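Local coordinates for protein lipolytic enzyme, g-d-s-l (Clostridium thermocellum, PDB 2W47) that is a family 6 carbohydrate-binding module, a beta-sandwich that carries a bound glycan and a calcium ion, at residues A[59-64]-A[86-91]. Residues are numbered along the deposited sequence; the frame is centred on the assembly and turned at random.
With AQA (4-deoxy-beta-L-threo-hex-4-enopyranuronic acid), chain B.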
loop_
_atom_site.group_PDB
_atom_site.type_symbol
_atom_site.label_atom_id
_atom_site.label_comp_id
_atom_site.label_asym_id
_atom_site.label_seq_id
_atom_site.Cartn_x
_atom_site.Cartn_y
_atom_site.Cartn_z
ATOM N N ARG A 59 -1.867 -0.711 -5.550
ATOM C CA ARG A 59 -2.784 -1.477 -6.376
ATOM C C ARG A 59 -3.356 -2.568 -5.485
ATOM O O ARG A 59 -2.610 -3.333 -4.893
ATOM C CB ARG A 59 -2.075 -2.055 -7.598
ATOM C CG ARG A 59 -3.004 -2.801 -8.549
ATOM C CD ARG A 59 -2.336 -3.113 -9.877
ATOM N NE ARG A 59 -3.282 -3.627 -10.870
ATOM C CZ ARG A 59 -3.494 -4.917 -11.126
ATOM N NH1 ARG A 59 -4.373 -5.277 -12.057
ATOM N NH2 ARG A 59 -2.840 -5.856 -10.454
ATOM N N TYR A 60 -4.684 -2.635 -5.386
ATOM C CA TYR A 60 -5.329 -3.436 -4.355
ATOM C C TYR A 60 -6.636 -4.057 -4.836
ATOM O O TYR A 60 -7.224 -3.597 -5.819
ATOM C CB TYR A 60 -5.581 -2.572 -3.109
ATOM C CG TYR A 60 -6.838 -1.744 -3.210
ATOM C CD1 TYR A 60 -8.028 -2.202 -2.657
ATOM C CD2 TYR A 60 -6.843 -0.519 -3.869
ATOM C CE1 TYR A 60 -9.194 -1.464 -2.754
ATOM C CE2 TYR A 60 -8.019 0.233 -3.973
ATOM C CZ TYR A 60 -9.176 -0.256 -3.407
ATOM O OH TYR A 60 -10.355 0.455 -3.500
ATOM N N ALA A 61 -7.084 -5.093 -4.132
ATOM C CA ALA A 61 -8.400 -5.660 -4.358
ATOM C C ALA A 61 -9.138 -5.751 -3.046
ATOM O O ALA A 61 -8.543 -5.991 -2.002
ATOM C CB ALA A 61 -8.301 -7.035 -5.025
ATOM N N ASN A 62 -10.450 -5.553 -3.099
ATOM C CA ASN A 62 -11.308 -5.701 -1.930
ATOM C C ASN A 62 -12.629 -6.279 -2.405
ATOM O O ASN A 62 -13.506 -5.554 -2.893
ATOM C CB ASN A 62 -11.491 -4.364 -1.204
ATOM C CG ASN A 62 -12.400 -4.474 0.006
ATOM O OD1 ASN A 62 -12.909 -5.555 0.306
ATOM N ND2 ASN A 62 -12.634 -3.353 0.685
ATOM N N GLY A 63 -12.761 -7.593 -2.254
ATOM C CA GLY A 63 -13.938 -8.306 -2.741
ATOM C C GLY A 63 -15.063 -8.376 -1.733
ATOM O O GLY A 63 -15.995 -9.152 -1.905
ATOM N N THR A 64 -14.974 -7.568 -0.679
ATOM C CA THR A 64 -16.093 -7.397 0.241
ATOM C C THR A 64 -16.757 -6.057 -0.042
ATOM O O THR A 64 -16.204 -5.210 -0.738
ATOM C CB THR A 64 -15.667 -7.442 1.728
ATOM O OG1 THR A 64 -15.082 -6.190 2.108
ATOM C CG2 THR A 64 -14.689 -8.595 2.007
ATOM N N VAL A 86 -11.760 1.049 -0.611
ATOM C CA VAL A 86 -13.159 0.699 -0.805
ATOM C C VAL A 86 -13.287 -0.559 -1.649
ATOM O O VAL A 86 -12.327 -0.993 -2.303
ATOM C CB VAL A 86 -13.986 1.873 -1.422
ATOM C CG1 VAL A 86 -13.888 3.116 -0.549
ATOM C CG2 VAL A 86 -13.538 2.197 -2.852
ATOM N N SER A 87 -14.474 -1.153 -1.623
ATOM C CA SER A 87 -14.741 -2.331 -2.429
ATOM C C SER A 87 -14.318 -2.132 -3.876
ATOM O O SER A 87 -14.536 -1.068 -4.464
ATOM C CB SER A 87 -16.222 -2.680 -2.402
ATOM O OG SER A 87 -16.434 -3.892 -3.108
ATOM N N THR A 88 -13.702 -3.173 -4.431
ATOM C CA THR A 88 -13.410 -3.225 -5.854
ATOM C C THR A 88 -14.387 -4.169 -6.550
ATOM O O THR A 88 -14.294 -4.375 -7.755
ATOM C CB THR A 88 -11.970 -3.690 -6.113
ATOM O OG1 THR A 88 -11.803 -5.018 -5.608
ATOM C CG2 THR A 88 -10.972 -2.742 -5.447
ATOM N N GLY A 89 -15.305 -4.741 -5.777
ATOM C CA GLY A 89 -16.370 -5.589 -6.317
ATOM C C GLY A 89 -16.082 -7.074 -6.327
ATOM O O GLY A 89 -16.900 -7.876 -5.890
ATOM N N ALA A 90 -14.940 -7.439 -6.881
ATOM C CA ALA A 90 -14.518 -8.832 -6.960
ATOM C C ALA A 90 -13.081 -8.919 -6.492
ATOM O O ALA A 90 -12.334 -7.942 -6.599
ATOM C CB ALA A 90 -14.628 -9.340 -8.373
ATOM N N TRP A 91 -12.690 -10.093 -5.998
ATOM C CA TRP A 91 -11.311 -10.310 -5.542
ATOM C C TRP A 91 -10.319 -10.301 -6.697
ATOM O O TRP A 91 -9.116 -10.190 -6.485
ATOM C CB TRP A 91 -11.188 -11.607 -4.742
ATOM C CG TRP A 91 -11.775 -11.475 -3.371
ATOM C CD1 TRP A 91 -12.891 -12.102 -2.891
ATOM C CD2 TRP A 91 -11.291 -10.646 -2.305
ATOM N NE1 TRP A 91 -13.128 -11.723 -1.590
ATOM C CE2 TRP A 91 -12.160 -10.834 -1.203
ATOM C CE3 TRP A 91 -10.202 -9.771 -2.168
ATOM C CZ2 TRP A 91 -11.981 -10.168 0.014
ATOM C CZ3 TRP A 91 -10.023 -9.114 -0.949
ATOM C CH2 TRP A 91 -10.913 -9.313 0.119
HETATM O O6A AQA B . -11.229 -11.566 3.200
HETATM C C6 AQA B . -10.113 -11.648 2.617
HETATM O O6B AQA B . -9.123 -10.950 2.955
HETATM C C5 AQA B . -9.980 -12.500 1.599
HETATM O O5 AQA B . -11.164 -13.263 1.225
HETATM C C4 AQA B . -8.809 -12.622 0.931
HETATM C C3 AQA B . -8.611 -13.749 -0.063
HETATM O O3 AQA B . -7.597 -13.432 -1.027
HETATM C C2 AQA B . -9.942 -13.988 -0.764
HETATM O O2 AQA B . -9.841 -15.058 -1.705
HETATM C C1 AQA B . -11.016 -14.317 0.267
HETATM O O HOH W 1 -17.863 -6.992 -3.399
#
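With chi1 of W91 at -74°, CG stands beside the backbone N, and the indole is laid flat across the backbone of N62 and G63; with chi1 of T88 at 62°, OG1 is brought under the amide of N62. The first arrangement is a CH-pi contact: G63 CA lies 3.5 Å from the centroid of the five-membered ring of W91, only 14° off the ring normal. G63 N covers the same face nearer the rim. On the opposite face sits AQA, its C2 over the centre, so the tryptophan is sandwiched between peptide and sugar; T64 CG2 meets W91 CZ2 obliquely at 3.7 Å.

Polar bonds lock the two loops together. N62 N donates to T88 OG1 almost straight (2.9 Å), and T88 N returns a bond to N62 O (2.8 Å). T88 OG1 also bonds T93 O. S87 OG donates to T64 O at 2.7 Å and accepts from G89 N, an ST turn. N62 OD1 takes both T64 N, from above its carbonyl plane, and T64 OG1, on an in-plane lone pair; the former closes an Asx turn, while ND2 holds A66 and F85 carbonyls. Farther in, Y60 OH donates to V86 O at 2.7 Å, the acceptor lying at the edge of the phenol ring and the hydroxyl tilted from the carbonyl plane.

Strand 52-61 thus runs into a loop braced against the one before strand 95-103, which presents W91 beside N23, R68 and N122: an aromatic sugar-stacking platform in the glycan pocket of this family 6 beta-sandwich.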